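Alpha-galactosidase (Thermus thermophilus, PDB 6LCJ) probably releases terminal alpha-linked galactose from its sugar substrates by hydrolysis, as a thermostable, hexameric glycoside hydrolase of family 36. Local coordinates at residues E140-V143 with F144-A148; V290-A293 with L294-Y298; L388-L391 with W392-E395. All blocks are in the same frame, centred on the assembly; numbering follows the deposited sequence.

In the fold
The three contacts come in series along the chain, each a local contact between residues a few positions apart: two in alpha helices, the third in a 3-10 turn. Contact 1 lies in helix 140-149, just after strand 132-137 of the N-terminal antiparallel sheets and before strand 161-164 opens the eight-stranded parallel sheet of the TIM-barrel domain. Contact 2 forms the end of helix 280-296, which leads into barrel strand 298-303; its centre is about 38 Å from that of contact 1, on the opposite side of the chain's centre. Contact 3, between helix 380-388 and strand 398-400, returns to contact 1: their centres are about 10 Å apart and Phe144 CD2 packs at 3.7 Å from Trp392 CE2, joining the barrel to the N-terminal part.

Contact 1. Residues E140-V143 with F144-A148; sequences EEEV and FAAYA
Phe144 reaches back along its helix to the turn that holds Glu140 and Val143. Its CG points away from its own carbonyl carbon and lies beside the backbone N (chi1 -84°), which carries the ring toward the preceding turn. CB passes 3.8 Å from Glu140 O; CD1 then brings the ring edge to 3.3 Å from that same oxygen, which lies close to the ring plane. CD1 also touches Val143 CG1 at 3.9 Å, and farther out CE1 comes to 4.4 Å from Glu140 CG, the aliphatic part of an acid whose OE1 turns off to a salt bridge with Arg97. The ring ends in an apolar pocket, with Ala95 and Leu105 on the strands and Phe46 meeting it edge-to-face.

The backbone repeats the four-residue step of an alpha helix. Phe144 N donates to Glu140 O at 3.2 Å, and the bonds from Ala145 N to Glu141 O and from Tyr147 N to Val143 O follow the same pattern. Ala146 N bonds to Glu142 O at 2.9 Å, while Glu142 OE2 bends over to within 3.9 Å of Ala146 CB and makes a long, weak ion pair with Arg149.

The helix is thus amphipathic: valine and the aromatics suit the face against the sheet, and Glu141 and Glu142 the solvent side. Glu140 O, already bound by an amide, probably also gains from the weakly positive C-H edge of the phenyl ring.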
ATOM      1  N   GLU E 140     -22.583  36.759 -21.196  1.00 43.24           N
ATOM      2  CA  GLU E 140     -22.324  35.374 -21.580  1.00 39.78           C
ATOM      3  C   GLU E 140     -22.647  35.117 -23.049  1.00 44.90           C
ATOM      4  O   GLU E 140     -21.811  34.610 -23.803  1.00 44.14           O
ATOM      5  CB  GLU E 140     -23.146  34.455 -20.680  1.00 41.27           C
ATOM      6  CG  GLU E 140     -22.589  33.069 -20.493  1.00 46.51           C
ATOM      7  CD  GLU E 140     -23.337  32.300 -19.413  1.00 49.86           C
ATOM      8  OE1 GLU E 140     -23.085  32.553 -18.209  1.00 47.24           O
ATOM      9  OE2 GLU E 140     -24.192  31.457 -19.773  1.00 48.11           O
ATOM     10  N   GLU E 141     -23.858  35.479 -23.479  1.00 47.06           N
ATOM     11  CA  GLU E 141     -24.310  35.113 -24.817  1.00 42.75           C
ATOM     12  C   GLU E 141     -23.554  35.880 -25.897  1.00 44.77           C
ATOM     13  O   GLU E 141     -23.248  35.326 -26.963  1.00 39.58           O
ATOM     14  CB  GLU E 141     -25.818  35.334 -24.938  1.00 42.50           C
ATOM     15  CG  GLU E 141     -26.643  34.099 -24.527  1.00 60.22           C
ATOM     16  CD  GLU E 141     -28.072  34.439 -24.065  1.00 76.94           C
ATOM     17  OE1 GLU E 141     -28.306  34.486 -22.828  1.00 72.12           O
ATOM     18  OE2 GLU E 141     -28.960  34.645 -24.935  1.00 71.15           O
ATOM     19  N   GLU E 142     -23.237  37.152 -25.653  1.00 45.80           N
ATOM     20  CA  GLU E 142     -22.518  37.892 -26.682  1.00 45.47           C
ATOM     21  C   GLU E 142     -21.109  37.345 -26.849  1.00 42.49           C
ATOM     22  O   GLU E 142     -20.611  37.206 -27.973  1.00 41.75           O
ATOM     23  CB  GLU E 142     -22.487  39.386 -26.358  1.00 42.78           C
ATOM     24  CG  GLU E 142     -21.950  40.272 -27.514  1.00 56.08           C
ATOM     25  CD  GLU E 142     -22.216  39.708 -28.938  1.00 62.49           C
ATOM     26  OE1 GLU E 142     -23.405  39.451 -29.282  1.00 59.38           O
ATOM     27  OE2 GLU E 142     -21.228  39.518 -29.711  1.00 48.49           O
ATOM     28  N   VAL E 143     -20.470  36.992 -25.738  1.00 39.62           N
ATOM     29  CA  VAL E 143     -19.072  36.587 -25.752  1.00 35.55           C
ATOM     30  C   VAL E 143     -18.904  35.255 -26.494  1.00 39.40           C
ATOM     31  O   VAL E 143     -17.976  35.089 -27.298  1.00 35.79           O
ATOM     32  CB  VAL E 143     -18.574  36.571 -24.286  1.00 41.49           C
ATOM     33  CG1 VAL E 143     -18.041  35.252 -23.860  1.00 38.91           C
ATOM     34  CG2 VAL E 143     -17.581  37.689 -24.030  1.00 40.01           C
ATOM     35  N   PHE E 144     -19.845  34.319 -26.314  1.00 38.50           N
ATOM     36  CA  PHE E 144     -19.772  33.055 -27.043  1.00 34.29           C
ATOM     37  C   PHE E 144     -20.145  33.226 -28.509  1.00 33.47           C
ATOM     38  O   PHE E 144     -19.597  32.537 -29.377  1.00 32.12           O
ATOM     39  CB  PHE E 144     -20.666  32.010 -26.384  1.00 33.04           C
ATOM     40  CG  PHE E 144     -20.007  31.306 -25.250  1.00 32.23           C
ATOM     41  CD1 PHE E 144     -20.027  31.857 -23.976  1.00 28.95           C
ATOM     42  CD2 PHE E 144     -19.325  30.114 -25.464  1.00 32.51           C
ATOM     43  CE1 PHE E 144     -19.401  31.221 -22.925  1.00 31.50           C
ATOM     44  CE2 PHE E 144     -18.692  29.456 -24.418  1.00 28.39           C
ATOM     45  CZ  PHE E 144     -18.733  30.007 -23.144  1.00 34.00           C
ATOM     46  N   ALA E 145     -21.084  34.130 -28.804  1.00 38.16           N
ATOM     47  CA  ALA E 145     -21.417  34.422 -30.196  1.00 36.53           C
ATOM     48  C   ALA E 145     -20.250  35.080 -30.930  1.00 35.50           C
ATOM     49  O   ALA E 145     -20.072  34.864 -32.134  1.00 36.73           O
ATOM     50  CB  ALA E 145     -22.660  35.307 -30.256  1.00 36.27           C
ATOM     51  N   ALA E 146     -19.436  35.871 -30.226  1.00 32.10           N
ATOM     52  CA  ALA E 146     -18.302  36.514 -30.877  1.00 34.48           C
ATOM     53  C   ALA E 146     -17.177  35.524 -31.143  1.00 34.50           C
ATOM     54  O   ALA E 146     -16.458  35.661 -32.136  1.00 33.88           O
ATOM     55  CB  ALA E 146     -17.804  37.689 -30.031  1.00 32.21           C
ATOM     56  N   TYR E 147     -17.006  34.530 -30.268  1.00 38.29           N
ATOM     57  CA  TYR E 147     -16.045  33.460 -30.529  1.00 37.06           C
ATOM     58  C   TYR E 147     -16.476  32.627 -31.731  1.00 34.41           C
ATOM     59  O   TYR E 147     -15.658  32.318 -32.608  1.00 31.94           O
ATOM     60  CB  TYR E 147     -15.890  32.587 -29.273  1.00 32.80           C
ATOM     61  CG  TYR E 147     -14.972  31.373 -29.388  1.00 30.84           C
ATOM     62  CD1 TYR E 147     -13.701  31.470 -29.952  1.00 28.70           C
ATOM     63  CD2 TYR E 147     -15.376  30.133 -28.905  1.00 32.00           C
ATOM     64  CE1 TYR E 147     -12.869  30.362 -30.039  1.00 26.88           C
ATOM     65  CE2 TYR E 147     -14.555  29.018 -28.989  1.00 28.63           C
ATOM     66  CZ  TYR E 147     -13.303  29.139 -29.552  1.00 31.07           C
ATOM     67  OH  TYR E 147     -12.496  28.025 -29.625  1.00 26.69           O
ATOM     68  N   ALA E 148     -17.763  32.268 -31.799  1.00 36.57           N
ATOM     69  CA  ALA E 148     -18.235  31.404 -32.880  1.00 36.16           C
ATOM     70  C   ALA E 148     -17.992  32.023 -34.253  1.00 33.91           C
ATOM     71  O   ALA E 148     -17.715  31.292 -35.213  1.00 32.81           O
ATOM     72  CB  ALA E 148     -19.717  31.077 -32.689  1.00 31.25           C
TER

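Contact 2. Residues V290-A293 with L294-Y298; sequences VRKA and LAWGY
Lys292 lies alongside Trp296, with its methylene chain spread over the indole. Its CG stands above the six-membered ring, 3.7 Å from the centroid and 14° off the normal, a CH-pi contact; CD follows at 3.4 Å from Trp296 CZ2. The side chain starts out trans to the backbone N (chi1 164°) and kinks at chi3, carrying NZ past the ring to a salt bridge with Glu207 and a hydrogen bond to Trp206 O. Lysine suits the place because its greasy stem can lie on an aromatic face while its charged end finds an acid. Lys292 O lies over a face of the same indole and accepts the amide of Trp296 at 3.0 Å.

Ala293 works mainly through its carbonyl. Its O takes Tyr298 N at 3.1 Å and, with the bond from Gly297 N to Leu294 O, makes the Schellman motif that ends the helix; Gly297, at positive phi, fits because a side chain would press on the carbonyl before it. The alanine methyl is small enough to pack against Phe234 and Leu301 of the barrel strands. Leu294 looks back a turn, its CG 3.5 Å from Val290 O.

The contact joins a CH-pi contact to a Schellman-capped helix end: the indole packs on the stem while the ammonium is paired with Glu207, and the glycine turn gives Ala293 O and Leu294 O partners before strand 298-303.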
ATOM      1  N   VAL E 290     -17.511   6.217 -47.968  1.00 27.73           N
ATOM      2  CA  VAL E 290     -18.376   7.302 -48.406  1.00 28.57           C
ATOM      3  C   VAL E 290     -18.718   7.148 -49.881  1.00 34.39           C
ATOM      4  O   VAL E 290     -19.887   7.220 -50.277  1.00 37.48           O
ATOM      5  CB  VAL E 290     -17.716   8.656 -48.114  1.00 28.27           C
ATOM      6  CG1 VAL E 290     -18.472   9.759 -48.814  1.00 27.77           C
ATOM      7  CG2 VAL E 290     -17.658   8.894 -46.598  1.00 33.37           C
ATOM      8  N   ARG E 291     -17.701   6.932 -50.723  1.00 37.41           N
ATOM      9  CA  ARG E 291     -17.945   6.731 -52.150  1.00 36.13           C
ATOM     10  C   ARG E 291     -18.874   5.539 -52.408  1.00 34.97           C
ATOM     11  O   ARG E 291     -19.802   5.631 -53.220  1.00 35.36           O
ATOM     12  CB  ARG E 291     -16.611   6.568 -52.885  1.00 37.92           C
ATOM     13  CG  ARG E 291     -15.762   7.837 -52.839  1.00 40.87           C
ATOM     14  CD  ARG E 291     -14.459   7.720 -53.642  1.00 46.28           C
ATOM     15  NE  ARG E 291     -13.651   8.953 -53.642  1.00 48.46           N
ATOM     16  CZ  ARG E 291     -14.084  10.173 -54.007  1.00 46.74           C
ATOM     17  NH1 ARG E 291     -15.340  10.368 -54.401  1.00 43.59           N
ATOM     18  NH2 ARG E 291     -13.257  11.219 -53.970  1.00 38.36           N
ATOM     19  N   LYS E 292     -18.667   4.420 -51.713  1.00 28.75           N
ATOM     20  CA  LYS E 292     -19.578   3.293 -51.906  1.00 33.44           C
ATOM     21  C   LYS E 292     -21.018   3.651 -51.516  1.00 40.96           C
ATOM     22  O   LYS E 292     -21.971   3.236 -52.190  1.00 43.80           O
ATOM     23  CB  LYS E 292     -19.098   2.081 -51.120  1.00 23.60           C
ATOM     24  CG  LYS E 292     -20.144   1.025 -50.961  1.00 31.03           C
ATOM     25  CD  LYS E 292     -19.545  -0.287 -50.497  1.00 33.08           C
ATOM     26  CE  LYS E 292     -18.735  -0.089 -49.235  1.00 35.17           C
ATOM     27  NZ  LYS E 292     -18.695  -1.312 -48.405  1.00 39.12           N
ATOM     28  N   ALA E 293     -21.205   4.420 -50.434  1.00 37.61           N
ATOM     29  CA  ALA E 293     -22.562   4.741 -49.994  1.00 36.27           C
ATOM     30  C   ALA E 293     -23.265   5.665 -50.984  1.00 35.41           C
ATOM     31  O   ALA E 293     -24.458   5.489 -51.259  1.00 35.38           O
ATOM     32  CB  ALA E 293     -22.541   5.365 -48.596  1.00 31.71           C
ATOM     33  N   LEU E 294     -22.545   6.651 -51.531  1.00 35.13           N
ATOM     34  CA  LEU E 294     -23.130   7.518 -52.552  1.00 33.60           C
ATOM     35  C   LEU E 294     -23.541   6.716 -53.772  1.00 37.12           C
ATOM     36  O   LEU E 294     -24.635   6.913 -54.316  1.00 43.38           O
ATOM     37  CB  LEU E 294     -22.155   8.611 -52.970  1.00 26.82           C
ATOM     38  CG  LEU E 294     -21.673   9.656 -51.981  1.00 33.41           C
ATOM     39  CD1 LEU E 294     -21.209  10.875 -52.732  1.00 32.46           C
ATOM     40  CD2 LEU E 294     -22.756  10.022 -50.987  1.00 34.67           C
ATOM     41  N   ALA E 295     -22.679   5.800 -54.215  1.00 37.06           N
ATOM     42  CA  ALA E 295     -23.015   4.981 -55.374  1.00 37.04           C
ATOM     43  C   ALA E 295     -24.239   4.134 -55.099  1.00 38.32           C
ATOM     44  O   ALA E 295     -25.024   3.855 -56.010  1.00 43.26           O
ATOM     45  CB  ALA E 295     -21.834   4.099 -55.764  1.00 35.20           C
ATOM     46  N   TRP E 296     -24.426   3.733 -53.845  1.00 42.65           N
ATOM     47  CA  TRP E 296     -25.593   2.961 -53.451  1.00 37.83           C
ATOM     48  C   TRP E 296     -26.888   3.759 -53.532  1.00 32.91           C
ATOM     49  O   TRP E 296     -27.961   3.152 -53.539  1.00 38.77           O
ATOM     50  CB  TRP E 296     -25.407   2.452 -52.028  1.00 39.91           C
ATOM     51  CG  TRP E 296     -24.626   1.201 -51.948  1.00 38.71           C
ATOM     52  CD1 TRP E 296     -24.314   0.371 -52.971  1.00 33.99           C
ATOM     53  CD2 TRP E 296     -24.064   0.617 -50.760  1.00 40.08           C
ATOM     54  NE1 TRP E 296     -23.581  -0.697 -52.503  1.00 36.68           N
ATOM     55  CE2 TRP E 296     -23.416  -0.568 -51.148  1.00 37.28           C
ATOM     56  CE3 TRP E 296     -24.048   0.986 -49.407  1.00 36.31           C
ATOM     57  CZ2 TRP E 296     -22.756  -1.393 -50.236  1.00 35.67           C
ATOM     58  CZ3 TRP E 296     -23.396   0.173 -48.506  1.00 35.96           C
ATOM     59  CH2 TRP E 296     -22.753  -1.009 -48.926  1.00 36.94           C
ATOM     60  N   GLY E 297     -26.820   5.091 -53.559  1.00 31.92           N
ATOM     61  CA  GLY E 297     -28.015   5.917 -53.537  1.00 37.43           C
ATOM     62  C   GLY E 297     -28.200   6.773 -52.295  1.00 42.99           C
ATOM     63  O   GLY E 297     -29.106   7.626 -52.284  1.00 41.80           O
ATOM     64  N   TYR E 298     -27.376   6.595 -51.258  1.00 34.75           N
ATOM     65  CA  TYR E 298     -27.482   7.408 -50.050  1.00 35.20           C
ATOM     66  C   TYR E 298     -26.715   8.710 -50.221  1.00 34.47           C
ATOM     67  O   TYR E 298     -25.547   8.690 -50.612  1.00 42.62           O
ATOM     68  CB  TYR E 298     -26.941   6.640 -48.844  1.00 30.12           C
ATOM     69  CG  TYR E 298     -27.647   5.330 -48.630  1.00 33.24           C
ATOM     70  CD1 TYR E 298     -27.276   4.194 -49.340  1.00 33.04           C
ATOM     71  CD2 TYR E 298     -28.709   5.229 -47.743  1.00 30.41           C
ATOM     72  CE1 TYR E 298     -27.931   3.001 -49.159  1.00 32.13           C
ATOM     73  CE2 TYR E 298     -29.363   4.030 -47.550  1.00 30.66           C
ATOM     74  CZ  TYR E 298     -28.973   2.929 -48.263  1.00 29.03           C
ATOM     75  OH  TYR E 298     -29.619   1.740 -48.074  1.00 36.22           O
TER

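Contact 3. Residues L388-L391 with W392-E395; sequences LHRL and WLME
The indole of Trp392 turns back to bond His389. Its NE1 donates to His389 O at 2.8 Å, the N-H bending to 145° and approaching from above the carbonyl plane. The less common first torsion of the tryptophan, CG between backbone N and carbonyl carbon (chi1 46°), allows this. Two further hydrogen bonds span three residues each, the mark of a 3-10 turn: Leu393 N to Arg390 O at 3.1 Å and Met394 N to Leu391 O at 2.9 Å. In both, the donor again stands well out of the carbonyl plane.

Packing fills in around these bonds. Leu393 CG lies over one face of the indole, displaced toward its rim, and Leu393 CD1 reaches Arg390 CB at 4.2 Å. Met394 CG runs 3.3 Å from Leu391 O. Tryptophan suits the site by offering both an N-H and a wide apolar face. A leucine in place of Trp392 would probably leave His389 O without this donor and open a gap beside Leu393.

The buried polar groups find partners in other parts of the fold. Arg390, with several N-H groups to give, sends NE to His48 and NH1 to Val355 O, while His389 ND1 bonds Arg385 O in helix 380-388. Leu391 and Met394 rest on Phe427 of helix 415-428, Leu391 also meets Phe466 of strand 465-468, and Trp392 turns to helix 140-149 at Ala148.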
ATOM      1  N   LEU E 388     -27.645  22.257 -24.496  1.00 24.62           N
ATOM      2  CA  LEU E 388     -27.941  23.618 -24.073  1.00 26.22           C
ATOM      3  C   LEU E 388     -26.695  24.495 -24.000  1.00 29.01           C
ATOM      4  O   LEU E 388     -26.790  25.717 -24.175  1.00 36.16           O
ATOM      5  CB  LEU E 388     -28.647  23.603 -22.717  1.00 28.38           C
ATOM      6  CG  LEU E 388     -30.146  23.333 -22.772  1.00 29.67           C
ATOM      7  CD1 LEU E 388     -30.679  22.875 -21.424  1.00 29.20           C
ATOM      8  CD2 LEU E 388     -30.873  24.573 -23.272  1.00 31.73           C
ATOM      9  N   HIS E 389     -25.521  23.912 -23.756  1.00 26.29           N
ATOM     10  CA  HIS E 389     -24.303  24.707 -23.633  1.00 23.02           C
ATOM     11  C   HIS E 389     -23.491  24.732 -24.914  1.00 26.44           C
ATOM     12  O   HIS E 389     -22.357  25.220 -24.910  1.00 25.19           O
ATOM     13  CB  HIS E 389     -23.434  24.199 -22.488  1.00 25.31           C
ATOM     14  CG  HIS E 389     -24.087  24.306 -21.150  1.00 28.21           C
ATOM     15  ND1 HIS E 389     -24.991  23.374 -20.688  1.00 31.03           N
ATOM     16  CD2 HIS E 389     -23.983  25.244 -20.184  1.00 31.34           C
ATOM     17  CE1 HIS E 389     -25.407  23.726 -19.486  1.00 34.14           C
ATOM     18  NE2 HIS E 389     -24.809  24.857 -19.156  1.00 39.12           N
ATOM     19  N   ARG E 390     -24.040  24.217 -26.009  1.00 24.93           N
ATOM     20  CA  ARG E 390     -23.352  24.251 -27.287  1.00 26.82           C
ATOM     21  C   ARG E 390     -24.185  24.910 -28.379  1.00 28.32           C
ATOM     22  O   ARG E 390     -23.841  24.786 -29.564  1.00 25.58           O
ATOM     23  CB  ARG E 390     -22.938  22.830 -27.687  1.00 24.02           C
ATOM     24  CG  ARG E 390     -21.744  22.328 -26.898  1.00 22.22           C
ATOM     25  CD  ARG E 390     -21.443  20.872 -27.192  1.00 23.09           C
ATOM     26  NE  ARG E 390     -20.110  20.489 -26.737  1.00 24.46           N
ATOM     27  CZ  ARG E 390     -19.783  19.253 -26.377  1.00 26.52           C
ATOM     28  NH1 ARG E 390     -20.702  18.293 -26.431  1.00 24.85           N
ATOM     29  NH2 ARG E 390     -18.547  18.968 -25.976  1.00 24.06           N
ATOM     30  N   LEU E 391     -25.262  25.620 -28.015  1.00 28.12           N
ATOM     31  CA  LEU E 391     -26.137  26.195 -29.033  1.00 27.20           C
ATOM     32  C   LEU E 391     -25.473  27.344 -29.781  1.00 27.57           C
ATOM     33  O   LEU E 391     -25.856  27.612 -30.924  1.00 27.53           O
ATOM     34  CB  LEU E 391     -27.450  26.645 -28.405  1.00 29.11           C
ATOM     35  CG  LEU E 391     -28.327  25.508 -27.873  1.00 30.05           C
ATOM     36  CD1 LEU E 391     -29.501  26.046 -27.114  1.00 30.86           C
ATOM     37  CD2 LEU E 391     -28.801  24.635 -29.024  1.00 37.01           C
ATOM     38  N   TRP E 392     -24.453  27.985 -29.189  1.00 24.53           N
ATOM     39  CA  TRP E 392     -23.689  29.022 -29.876  1.00 24.93           C
ATOM     40  C   TRP E 392     -23.038  28.512 -31.153  1.00 27.18           C
ATOM     41  O   TRP E 392     -22.650  29.318 -31.999  1.00 33.14           O
ATOM     42  CB  TRP E 392     -22.617  29.613 -28.948  1.00 24.85           C
ATOM     43  CG  TRP E 392     -21.821  28.592 -28.191  1.00 25.26           C
ATOM     44  CD1 TRP E 392     -22.200  27.930 -27.065  1.00 25.19           C
ATOM     45  CD2 TRP E 392     -20.504  28.110 -28.513  1.00 27.70           C
ATOM     46  NE1 TRP E 392     -21.213  27.055 -26.669  1.00 27.75           N
ATOM     47  CE2 TRP E 392     -20.159  27.154 -27.538  1.00 27.11           C
ATOM     48  CE3 TRP E 392     -19.590  28.394 -29.529  1.00 24.84           C
ATOM     49  CZ2 TRP E 392     -18.945  26.484 -27.551  1.00 29.78           C
ATOM     50  CZ3 TRP E 392     -18.395  27.736 -29.542  1.00 28.55           C
ATOM     51  CH2 TRP E 392     -18.075  26.784 -28.562  1.00 32.43           C
ATOM     52  N   LEU E 393     -22.917  27.203 -31.330  1.00 27.29           N
ATOM     53  CA  LEU E 393     -22.383  26.669 -32.577  1.00 31.41           C
ATOM     54  C   LEU E 393     -23.363  26.730 -33.741  1.00 28.72           C
ATOM     55  O   LEU E 393     -23.010  26.285 -34.835  1.00 29.39           O
ATOM     56  CB  LEU E 393     -21.931  25.224 -32.382  1.00 24.27           C
ATOM     57  CG  LEU E 393     -20.712  25.213 -31.479  1.00 28.97           C
ATOM     58  CD1 LEU E 393     -20.497  23.812 -30.951  1.00 24.63           C
ATOM     59  CD2 LEU E 393     -19.498  25.751 -32.226  1.00 28.37           C
ATOM     60  N   MET E 394     -24.584  27.238 -33.535  1.00 29.84           N
ATOM     61  CA  MET E 394     -25.532  27.373 -34.635  1.00 29.61           C
ATOM     62  C   MET E 394     -25.046  28.375 -35.668  1.00 31.86           C
ATOM     63  O   MET E 394     -25.578  28.417 -36.778  1.00 33.20           O
ATOM     64  CB  MET E 394     -26.901  27.794 -34.102  1.00 28.93           C
ATOM     65  CG  MET E 394     -27.700  26.651 -33.494  1.00 27.24           C
ATOM     66  SD  MET E 394     -29.170  27.324 -32.729  1.00 38.05           S
ATOM     67  CE  MET E 394     -30.087  27.875 -34.184  1.00 29.95           C
ATOM     68  N   GLU E 395     -24.055  29.188 -35.302  1.00 30.90           N
ATOM     69  CA  GLU E 395     -23.346  30.029 -36.250  1.00 30.54           C
ATOM     70  C   GLU E 395     -22.550  29.207 -37.264  1.00 36.46           C
ATOM     71  O   GLU E 395     -22.325  29.658 -38.393  1.00 35.08           O
ATOM     72  CB  GLU E 395     -22.409  30.951 -35.469  1.00 33.31           C
ATOM     73  CG  GLU E 395     -21.535  31.833 -36.332  1.00 40.05           C
ATOM     74  CD  GLU E 395     -22.307  32.972 -36.986  1.00 49.34           C
ATOM     75  OE1 GLU E 395     -23.465  33.255 -36.568  1.00 46.37           O
ATOM     76  OE2 GLU E 395     -21.741  33.589 -37.922  1.00 51.39           O
TER